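Acetylxylan esterase / glucomannan deacetylase (Cellvibrio japonicus, PDB 2WAA) removes acetyl groups from xylan and glucomannan, acting as a family 2 carbohydrate esterase in the breakdown of plant cell walls. Local coordinates at residues G185-I190 and P203-F208; P226-S231 and P331-I336; R254-L259 and A266-T271. One frame throughout, in Å; residues are numbered along the deposited sequence.

Interaction 1. Residues G185-I190 and P203-F208. With ACT (acetate ion), chain B; ACT (acetate ion), chain C.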
loop_
_atom_site.group_PDB
_atom_site.type_symbol
_atom_site.label_atom_id
_atom_site.label_comp_id
_atom_site.label_asym_id
_atom_site.label_seq_id
_atom_site.Cartn_x
_atom_site.Cartn_y
_atom_site.Cartn_z
ATOM N N GLY A 185 -2.368 -9.529 -3.707
ATOM C CA GLY A 185 -2.573 -10.070 -5.054
ATOM C C GLY A 185 -3.339 -11.388 -5.093
ATOM O O GLY A 185 -3.117 -12.294 -4.271
ATOM N N GLY A 186 -4.195 -11.520 -6.102
ATOM C CA GLY A 186 -4.943 -12.757 -6.313
ATOM C C GLY A 186 -6.163 -12.933 -5.421
ATOM O O GLY A 186 -6.962 -13.832 -5.677
ATOM N N ARG A 187 -6.343 -12.051 -4.420
ATOM C CA ARG A 187 -7.421 -12.152 -3.442
ATOM C C ARG A 187 -8.666 -11.342 -3.814
ATOM O O ARG A 187 -8.566 -10.386 -4.566
ATOM C CB ARG A 187 -6.918 -11.755 -2.059
ATOM C CG ARG A 187 -5.723 -12.591 -1.622
ATOM C CD ARG A 187 -6.099 -14.078 -1.241
ATOM N NE ARG A 187 -4.843 -14.803 -0.959
ATOM C CZ ARG A 187 -4.267 -14.849 0.252
ATOM N NH1 ARG A 187 -4.842 -14.234 1.300
ATOM N NH2 ARG A 187 -3.117 -15.499 0.414
ATOM N N GLY A 188 -9.820 -11.782 -3.301
ATOM C CA GLY A 188 -11.102 -11.115 -3.564
ATOM C C GLY A 188 -11.841 -10.802 -2.292
ATOM O O GLY A 188 -11.325 -11.020 -1.157
ATOM N N LEU A 189 -13.059 -10.291 -2.463
ATOM C CA LEU A 189 -13.950 -10.053 -1.360
ATOM C C LEU A 189 -14.449 -11.399 -0.779
ATOM O O LEU A 189 -14.546 -11.577 0.453
ATOM C CB LEU A 189 -15.172 -9.248 -1.849
ATOM C CG LEU A 189 -16.175 -8.965 -0.757
ATOM C CD1 LEU A 189 -15.641 -7.865 0.199
ATOM C CD2 LEU A 189 -17.462 -8.504 -1.405
ATOM N N ILE A 190 -14.730 -12.338 -1.684
ATOM C CA ILE A 190 -15.214 -13.680 -1.285
ATOM C C ILE A 190 -14.422 -14.874 -1.776
ATOM O O ILE A 190 -14.559 -15.972 -1.211
ATOM C CB ILE A 190 -16.715 -13.903 -1.596
ATOM C CG1 ILE A 190 -16.951 -14.115 -3.095
ATOM C CG2 ILE A 190 -17.578 -12.734 -1.018
ATOM C CD1 ILE A 190 -18.450 -14.453 -3.393
ATOM N N PRO A 203 -11.990 -9.074 3.654
ATOM C CA PRO A 203 -12.441 -8.755 5.008
ATOM C C PRO A 203 -11.574 -9.369 6.111
ATOM O O PRO A 203 -11.611 -8.860 7.239
ATOM C CB PRO A 203 -13.863 -9.345 5.075
ATOM C CG PRO A 203 -14.354 -9.315 3.605
ATOM C CD PRO A 203 -13.057 -9.661 2.819
ATOM N N ASP A 204 -10.831 -10.431 5.773
ATOM C CA ASP A 204 -9.891 -11.101 6.682
ATOM C C ASP A 204 -8.569 -10.361 6.770
ATOM O O ASP A 204 -8.184 -9.927 7.856
ATOM C CB ASP A 204 -9.643 -12.556 6.242
ATOM C CG ASP A 204 -10.943 -13.324 6.140
ATOM O OD1 ASP A 204 -11.632 -13.404 7.148
ATOM O OD2 ASP A 204 -11.313 -13.802 5.069
ATOM N N PHE A 205 -7.902 -10.151 5.636
ATOM C CA PHE A 205 -6.573 -9.516 5.734
ATOM C C PHE A 205 -6.633 -8.044 6.064
ATOM O O PHE A 205 -5.641 -7.477 6.511
ATOM C CB PHE A 205 -5.614 -9.832 4.543
ATOM C CG PHE A 205 -6.047 -9.238 3.204
ATOM C CD1 PHE A 205 -5.830 -7.881 2.900
ATOM C CD2 PHE A 205 -6.630 -10.063 2.224
ATOM C CE1 PHE A 205 -6.240 -7.350 1.640
ATOM C CE2 PHE A 205 -7.045 -9.542 0.966
ATOM C CZ PHE A 205 -6.827 -8.177 0.680
ATOM N N TYR A 206 -7.782 -7.418 5.855
ATOM C CA TYR A 206 -7.975 -6.038 6.289
ATOM C C TYR A 206 -7.731 -5.913 7.814
ATOM O O TYR A 206 -7.430 -4.829 8.321
ATOM C CB TYR A 206 -9.392 -5.591 5.954
ATOM C CG TYR A 206 -9.927 -4.496 6.844
ATOM C CD1 TYR A 206 -9.590 -3.176 6.633
ATOM C CD2 TYR A 206 -10.816 -4.798 7.869
ATOM C CE1 TYR A 206 -10.133 -2.141 7.454
ATOM C CE2 TYR A 206 -11.352 -3.800 8.697
ATOM C CZ TYR A 206 -10.996 -2.476 8.478
ATOM O OH TYR A 206 -11.537 -1.501 9.299
ATOM N N GLN A 207 -7.872 -7.033 8.535
ATOM C CA GLN A 207 -7.669 -7.020 9.978
ATOM C C GLN A 207 -6.218 -7.211 10.403
ATOM O O GLN A 207 -5.920 -7.080 11.589
ATOM C CB GLN A 207 -8.513 -8.136 10.671
ATOM C CG GLN A 207 -10.063 -7.987 10.507
ATOM C CD GLN A 207 -10.709 -6.747 11.209
ATOM O OE1 GLN A 207 -10.044 -5.938 11.910
ATOM N NE2 GLN A 207 -12.039 -6.570 10.976
ATOM N N PHE A 208 -5.319 -7.516 9.469
ATOM C CA PHE A 208 -3.975 -7.965 9.846
ATOM C C PHE A 208 -2.965 -6.872 9.668
ATOM O O PHE A 208 -2.993 -6.137 8.681
ATOM C CB PHE A 208 -3.551 -9.117 8.920
ATOM C CG PHE A 208 -4.449 -10.330 8.987
ATOM C CD1 PHE A 208 -5.163 -10.605 10.148
ATOM C CD2 PHE A 208 -4.502 -11.215 7.917
ATOM C CE1 PHE A 208 -5.963 -11.759 10.222
ATOM C CE2 PHE A 208 -5.316 -12.364 7.989
ATOM C CZ PHE A 208 -6.015 -12.628 9.121
HETATM C C ACT B . -3.675 -16.586 -3.590
HETATM O O ACT B . -3.333 -17.211 -2.542
HETATM O OXT ACT B . -4.316 -17.247 -4.448
HETATM C CH3 ACT B . -3.338 -15.141 -3.808
HETATM C C ACT C . -4.839 -9.503 -9.100
HETATM O O ACT C . -4.018 -10.279 -9.703
HETATM O OXT ACT C . -4.770 -9.510 -7.849
HETATM C CH3 ACT C . -5.831 -8.620 -9.810
#

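Interaction 2. Residues P226-S231 and P331-I336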
loop_
_atom_site.group_PDB
_atom_site.type_symbol
_atom_site.label_atom_id
_atom_site.label_comp_id
_atom_site.label_asym_id
_atom_site.label_seq_id
_atom_site.Cartn_x
_atom_site.Cartn_y
_atom_site.Cartn_z
ATOM N N PRO A 226 -8.555 6.773 8.782
ATOM C CA PRO A 226 -8.565 7.497 7.515
ATOM C C PRO A 226 -9.788 8.387 7.353
ATOM O O PRO A 226 -10.864 8.082 7.918
ATOM C CB PRO A 226 -8.600 6.376 6.475
ATOM C CG PRO A 226 -9.459 5.258 7.205
ATOM C CD PRO A 226 -8.939 5.347 8.628
ATOM N N ASP A 227 -9.595 9.476 6.618
ATOM C CA ASP A 227 -10.676 10.374 6.215
ATOM C C ASP A 227 -11.399 9.777 5.011
ATOM O O ASP A 227 -12.593 9.981 4.836
ATOM C CB ASP A 227 -10.062 11.671 5.762
ATOM C CG ASP A 227 -9.361 12.388 6.891
ATOM O OD1 ASP A 227 -10.040 12.672 7.883
ATOM O OD2 ASP A 227 -8.142 12.639 6.780
ATOM N N LEU A 228 -10.648 9.061 4.166
ATOM C CA LEU A 228 -11.227 8.442 2.959
ATOM C C LEU A 228 -10.734 7.005 2.823
ATOM O O LEU A 228 -9.526 6.734 2.942
ATOM C CB LEU A 228 -10.791 9.217 1.740
ATOM C CG LEU A 228 -10.891 8.542 0.368
ATOM C CD1 LEU A 228 -12.323 8.362 -0.019
ATOM C CD2 LEU A 228 -10.215 9.397 -0.717
ATOM N N ILE A 229 -11.677 6.091 2.572
ATOM C CA ILE A 229 -11.366 4.704 2.307
ATOM C C ILE A 229 -11.833 4.385 0.879
ATOM O O ILE A 229 -12.997 4.578 0.531
ATOM C CB ILE A 229 -12.056 3.750 3.288
ATOM C CG1 ILE A 229 -11.697 4.142 4.726
ATOM C CG2 ILE A 229 -11.712 2.270 2.919
ATOM C CD1 ILE A 229 -12.364 3.340 5.747
ATOM N N ILE A 230 -10.928 3.889 0.062
ATOM C CA ILE A 230 -11.323 3.466 -1.291
ATOM C C ILE A 230 -11.322 1.970 -1.296
ATOM O O ILE A 230 -10.300 1.377 -0.954
ATOM C CB ILE A 230 -10.281 3.964 -2.308
ATOM C CG1 ILE A 230 -10.265 5.506 -2.237
ATOM C CG2 ILE A 230 -10.639 3.484 -3.773
ATOM C CD1 ILE A 230 -9.070 6.119 -2.891
ATOM N N SER A 231 -12.415 1.345 -1.735
ATOM C CA SER A 231 -12.375 -0.109 -1.877
ATOM C C SER A 231 -12.437 -0.448 -3.365
ATOM O O SER A 231 -13.436 -0.150 -4.008
ATOM C CB SER A 231 -13.580 -0.728 -1.174
ATOM O OG SER A 231 -13.485 -2.141 -1.301
ATOM N N PRO A 331 -10.073 13.571 -9.556
ATOM C CA PRO A 331 -11.145 14.593 -9.623
ATOM C C PRO A 331 -12.471 14.192 -8.961
ATOM O O PRO A 331 -13.146 15.041 -8.369
ATOM C CB PRO A 331 -11.368 14.797 -11.142
ATOM C CG PRO A 331 -10.154 14.257 -11.815
ATOM C CD PRO A 331 -9.555 13.200 -10.882
ATOM N N GLN A 332 -12.830 12.910 -9.063
ATOM C CA GLN A 332 -14.025 12.415 -8.442
ATOM C C GLN A 332 -13.877 12.434 -6.917
ATOM O O GLN A 332 -14.819 12.826 -6.217
ATOM C CB GLN A 332 -14.340 11.006 -8.930
ATOM C CG GLN A 332 -14.607 10.932 -10.444
ATOM C CD GLN A 332 -14.924 9.488 -10.870
ATOM O OE1 GLN A 332 -16.015 8.967 -10.589
ATOM N NE2 GLN A 332 -13.966 8.839 -11.533
ATOM N N LEU A 333 -12.707 11.998 -6.405
ATOM C CA LEU A 333 -12.420 12.076 -4.985
ATOM C C LEU A 333 -12.459 13.530 -4.474
ATOM O O LEU A 333 -12.939 13.795 -3.341
ATOM C CB LEU A 333 -11.069 11.447 -4.689
ATOM C CG LEU A 333 -11.017 9.970 -5.039
ATOM C CD1 LEU A 333 -9.661 9.346 -4.589
ATOM C CD2 LEU A 333 -12.174 9.175 -4.363
ATOM N N ARG A 334 -11.965 14.461 -5.269
ATOM C CA ARG A 334 -12.070 15.869 -4.800
ATOM C C ARG A 334 -13.534 16.265 -4.537
ATOM O O ARG A 334 -13.838 16.982 -3.554
ATOM C CB ARG A 334 -11.453 16.862 -5.794
ATOM C CG ARG A 334 -9.955 16.643 -6.030
ATOM C CD ARG A 334 -9.302 17.883 -6.645
ATOM N NE ARG A 334 -7.867 17.666 -6.898
ATOM C CZ ARG A 334 -6.900 17.869 -6.004
ATOM N NH1 ARG A 334 -7.206 18.295 -4.777
ATOM N NH2 ARG A 334 -5.630 17.639 -6.342
ATOM N N GLN A 335 -14.447 15.853 -5.426
ATOM C CA GLN A 335 -15.850 16.249 -5.312
ATOM C C GLN A 335 -16.468 15.545 -4.122
ATOM O O GLN A 335 -17.285 16.123 -3.405
ATOM C CB GLN A 335 -16.639 15.883 -6.596
ATOM C CG GLN A 335 -16.418 16.809 -7.784
ATOM C CD GLN A 335 -16.898 16.219 -9.122
ATOM O OE1 GLN A 335 -16.662 15.053 -9.400
ATOM N NE2 GLN A 335 -17.537 17.037 -9.956
ATOM N N ILE A 336 -16.120 14.263 -3.953
ATOM C CA ILE A 336 -16.713 13.461 -2.902
ATOM C C ILE A 336 -16.231 13.993 -1.530
ATOM O O ILE A 336 -17.014 14.040 -0.582
ATOM C CB ILE A 336 -16.366 11.971 -3.077
ATOM C CG1 ILE A 336 -17.197 11.347 -4.227
ATOM C CG2 ILE A 336 -16.699 11.168 -1.819
ATOM C CD1 ILE A 336 -16.532 10.110 -4.833
#

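Interaction 3. Residues R254-L259 and A266-T271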
loop_
_atom_site.group_PDB
_atom_site.type_symbol
_atom_site.label_atom_id
_atom_site.label_comp_id
_atom_site.label_asym_id
_atom_site.label_seq_id
_atom_site.Cartn_x
_atom_site.Cartn_y
_atom_site.Cartn_z
ATOM N N ARG A 254 -21.957 -6.302 4.274
ATOM C CA ARG A 254 -21.484 -6.568 5.619
ATOM C C ARG A 254 -20.078 -6.006 5.841
ATOM O O ARG A 254 -19.804 -5.437 6.895
ATOM C CB ARG A 254 -21.585 -8.044 5.965
ATOM C CG ARG A 254 -21.264 -8.279 7.433
ATOM C CD ARG A 254 -21.739 -9.615 7.957
ATOM N NE ARG A 254 -21.206 -9.845 9.301
ATOM C CZ ARG A 254 -21.953 -10.152 10.360
ATOM N NH1 ARG A 254 -23.270 -10.285 10.229
ATOM N NH2 ARG A 254 -21.385 -10.342 11.542
ATOM N N PHE A 255 -19.201 -6.131 4.855
ATOM C CA PHE A 255 -17.842 -5.551 4.998
ATOM C C PHE A 255 -17.845 -4.020 5.130
ATOM O O PHE A 255 -17.130 -3.456 5.970
ATOM C CB PHE A 255 -16.937 -6.051 3.841
ATOM C CG PHE A 255 -15.522 -5.500 3.896
ATOM C CD1 PHE A 255 -14.722 -5.736 5.012
ATOM C CD2 PHE A 255 -15.016 -4.719 2.854
ATOM C CE1 PHE A 255 -13.417 -5.203 5.088
ATOM C CE2 PHE A 255 -13.712 -4.195 2.916
ATOM C CZ PHE A 255 -12.918 -4.435 4.048
ATOM N N VAL A 256 -18.657 -3.320 4.331
ATOM C CA VAL A 256 -18.629 -1.868 4.364
ATOM C C VAL A 256 -19.252 -1.436 5.690
ATOM O O VAL A 256 -18.798 -0.478 6.287
ATOM C CB VAL A 256 -19.364 -1.254 3.177
ATOM C CG1 VAL A 256 -19.540 0.261 3.353
ATOM C CG2 VAL A 256 -18.592 -1.584 1.858
ATOM N N ARG A 257 -20.230 -2.197 6.188
ATOM C CA ARG A 257 -20.707 -1.933 7.550
ATOM C C ARG A 257 -19.593 -2.008 8.607
ATOM O O ARG A 257 -19.537 -1.176 9.516
ATOM C CB ARG A 257 -21.878 -2.847 7.908
ATOM C CG ARG A 257 -23.148 -2.379 7.295
ATOM C CD ARG A 257 -24.361 -3.219 7.726
ATOM N NE ARG A 257 -25.508 -2.673 7.002
ATOM C CZ ARG A 257 -26.469 -3.397 6.438
ATOM N NH1 ARG A 257 -26.447 -4.730 6.520
ATOM N NH2 ARG A 257 -27.447 -2.770 5.776
ATOM N N THR A 258 -18.699 -2.996 8.505
ATOM C CA THR A 258 -17.534 -3.047 9.366
ATOM C C THR A 258 -16.650 -1.800 9.218
ATOM O O THR A 258 -16.198 -1.203 10.214
ATOM C CB THR A 258 -16.687 -4.316 9.035
ATOM O OG1 THR A 258 -17.463 -5.497 9.333
ATOM C CG2 THR A 258 -15.347 -4.340 9.846
ATOM N N LEU A 259 -16.400 -1.393 7.975
ATOM C CA LEU A 259 -15.590 -0.218 7.762
ATOM C C LEU A 259 -16.235 1.011 8.409
ATOM O O LEU A 259 -15.552 1.857 9.009
ATOM C CB LEU A 259 -15.419 0.069 6.270
ATOM C CG LEU A 259 -14.636 -0.999 5.527
ATOM C CD1 LEU A 259 -14.602 -0.582 4.063
ATOM C CD2 LEU A 259 -13.187 -1.137 6.088
ATOM N N ALA A 266 -14.827 8.253 8.549
ATOM C CA ALA A 266 -14.387 8.075 7.140
ATOM C C ALA A 266 -15.536 8.199 6.113
ATOM O O ALA A 266 -16.668 7.834 6.400
ATOM C CB ALA A 266 -13.724 6.726 6.971
ATOM N N THR A 267 -15.200 8.680 4.923
ATOM C CA THR A 267 -16.049 8.554 3.721
ATOM C C THR A 267 -15.532 7.335 2.956
ATOM O O THR A 267 -14.299 7.126 2.869
ATOM C CB THR A 267 -15.907 9.796 2.862
ATOM O OG1 THR A 267 -16.321 10.931 3.646
ATOM C CG2 THR A 267 -16.739 9.699 1.581
ATOM N N ILE A 268 -16.447 6.511 2.438
ATOM C CA ILE A 268 -16.033 5.288 1.735
ATOM C C ILE A 268 -16.396 5.426 0.269
ATOM O O ILE A 268 -17.491 5.891 -0.037
ATOM C CB ILE A 268 -16.705 4.093 2.340
ATOM C CG1 ILE A 268 -16.320 4.051 3.858
ATOM C CG2 ILE A 268 -16.270 2.812 1.612
ATOM C CD1 ILE A 268 -16.972 3.029 4.601
ATOM N N VAL A 269 -15.455 5.087 -0.619
ATOM C CA VAL A 269 -15.682 5.157 -2.071
ATOM C C VAL A 269 -15.456 3.767 -2.651
ATOM O O VAL A 269 -14.372 3.198 -2.469
ATOM C CB VAL A 269 -14.750 6.201 -2.724
ATOM C CG1 VAL A 269 -14.925 6.200 -4.229
ATOM C CG2 VAL A 269 -15.107 7.575 -2.204
ATOM N N LEU A 270 -16.466 3.208 -3.342
ATOM C CA LEU A 270 -16.348 1.896 -3.916
ATOM C C LEU A 270 -16.071 2.034 -5.394
ATOM O O LEU A 270 -16.608 2.921 -6.058
ATOM C CB LEU A 270 -17.649 1.082 -3.731
ATOM C CG LEU A 270 -18.177 1.090 -2.294
ATOM C CD1 LEU A 270 -19.434 0.238 -2.189
ATOM C CD2 LEU A 270 -17.101 0.536 -1.400
ATOM N N THR A 271 -15.225 1.163 -5.917
ATOM C CA THR A 271 -14.957 1.204 -7.357
ATOM C C THR A 271 -14.656 -0.210 -7.852
ATOM O O THR A 271 -14.138 -1.034 -7.090
ATOM C CB THR A 271 -13.750 2.171 -7.671
ATOM O OG1 THR A 271 -13.515 2.127 -9.076
ATOM C CG2 THR A 271 -12.511 1.675 -7.033
#

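Interaction 1. Residues G185-I190 and P203-F208
Leu189 and Pro203 bring the two backbones to 6.7 Å between their CA atoms, whereas the CA atoms of Arg187 and Phe205 stand 9.6 Å apart, so that a loop without regular structure diverges from a short helix across a gap filled by side chains. In this SGNH-type hydrolase fold the loop follows strand 177-183 and carries Gly186, which is inferred to stabilise the transition state. At the close end, Leu189 O lies 3.4 Å from Pro203 CD, and Leu189 CD1 meets Pro203 CG at 3.9 Å, the two side chains crossing at about a right angle. At the wide end Phe205 reaches across with CE2 to Arg187 CB, 3.8 Å away. The bend of the arginine at chi2 (-73°) turns its polar end aside from that ring: NH1 binds Ala200 O and makes a salt bridge with Asp212, while NE and NH2 make weak hydrogen bonds to O of one acetate, whose placement is doubtful. The backbone O of Arg187 accepts a bond from Asn236 ND2, also an inferred stabiliser. A second acetate, probably from the crystallisation liquor, takes a nearly straight bond, 173° and 2.7 Å, from Gly186 N to its OXT.

Interaction 2. Residues P226-S231 and P331-I336
Leu228 and Ile230 meet Leu333 in a purely apolar helix-on-sheet contact, buried within the SGNH-hydrolase (GDSL-family) domain, an alpha/beta/alpha sandwich. Strand 228-231 is the middle member of a five-stranded parallel sheet, and helix 319-337, the last of the chain, packs against one of its faces. The nearest CA atoms, those of Leu228 and Leu333, are 8.8 Å apart, a separation bridged entirely by side chains.

Leu333 is the centre of the contact and contributes nearly half of the buried surface. Its CB points toward the strand, and its extended chain, with CG anti to the carbonyl carbon (chi1 -62°), carries the forked end to two strand residues at once. CD1 does most of the touching, lying 3.7 Å from Ile230 CD1 and 3.9 Å from Leu228 CD2; the other branch, CD2, approaches the same Leu228 CD2 at 4.1 Å. Both strand side chains cross that of Leu333 at about a right angle, so methyl ends meet rather than whole flanks.

Leu228 and Ile230, two positions apart on the strand, serve this face. Their neighbours serve other layers: Ser231, for instance, bonds through OG to Tyr252 OH of helix 245-262. One turn beyond Leu333, Ile336 also has its CB directed at the sheet but rests on Thr267 and Val269 of the adjoining strand 267-270, so the helix spans two strands. Leu228 in turn touches Val269 on one neighbouring strand and Ile135 on another. Helix 319-337 is kinked at Pro331, whose N makes no bond to the preceding turn; beyond the kink Gln335 N makes only weak bonds, to Pro331 O and Gln332 O, and Ile336 N donates to Gln332 O at 3.0 Å.

Interaction 3. Residues R254-L259 and A266-T271
Ile268 meets Val256 and Leu259 in the hydrophobic layer of a beta-alpha-beta crossover: strand 228-231 leads into helix 245-262, which returns the chain to the neighbouring parallel strand 267-270. The helix and strand segments run nearly antiparallel, with 152° between their directions and 10.2 Å between their axes at closest approach.

Ile268 has the most surface buried here. Its side chain sets out toward the helix, and CG1 lies anti to the carbonyl carbon (chi1 -58°) with the chain extended beyond it, which places CD1 against two residues almost one helical turn apart. That methyl sits 3.7 Å from Leu259 CB and 4.0 Å from Val256 CG1. The isoleucine and valine side chains lie alongside one another and head in opposite directions, each passing the other instead of meeting it end on.

Val256 uses both branches. While CG1 attends to Ile268, CG2 turns to Leu270, two positions on, whose side-chain end bends in at an oblique crossing, CD2 lying 4.2 Å from Val256 CG2. This valine also touches Leu295 and Val300, so it fills the angle between helix 245-262, helix 278-295 and the edge strand 300-302. Leu270 reaches the same neighbouring helix through Ile288 and Arg292.

Leu259 makes its closest approach to the strand with the base of its side chain, CB. Farther out it also touches Tyr206 and packs within the helix itself, where Leu259 CG stands 4.1 Å above one face of the Phe255 ring, displaced toward the rim.

All three contacts lie in the hydrolase domain. Interaction 1 comes first along the chain and closes before the other two begin; interaction 3 then falls wholly between the two segments of interaction 2. Interactions 2 and 3, with centres 11 Å apart, share the parallel sheet through adjacent strands 228-231 and 267-270, probably bonded from Ile229 O to Val269 N, and they hold helices 319-337 and 245-262 to its opposite faces. Interaction 1 is centred 21 Å from interaction 2, without touching it, and 14 Å from interaction 3, where Tyr206 and Pro203 pack on Phe255. Segment 203-208, which packs on the loop with the inferred transition-state stabiliser Gly186, thus also rests on helix 245-262, which in turn lies on the sheet.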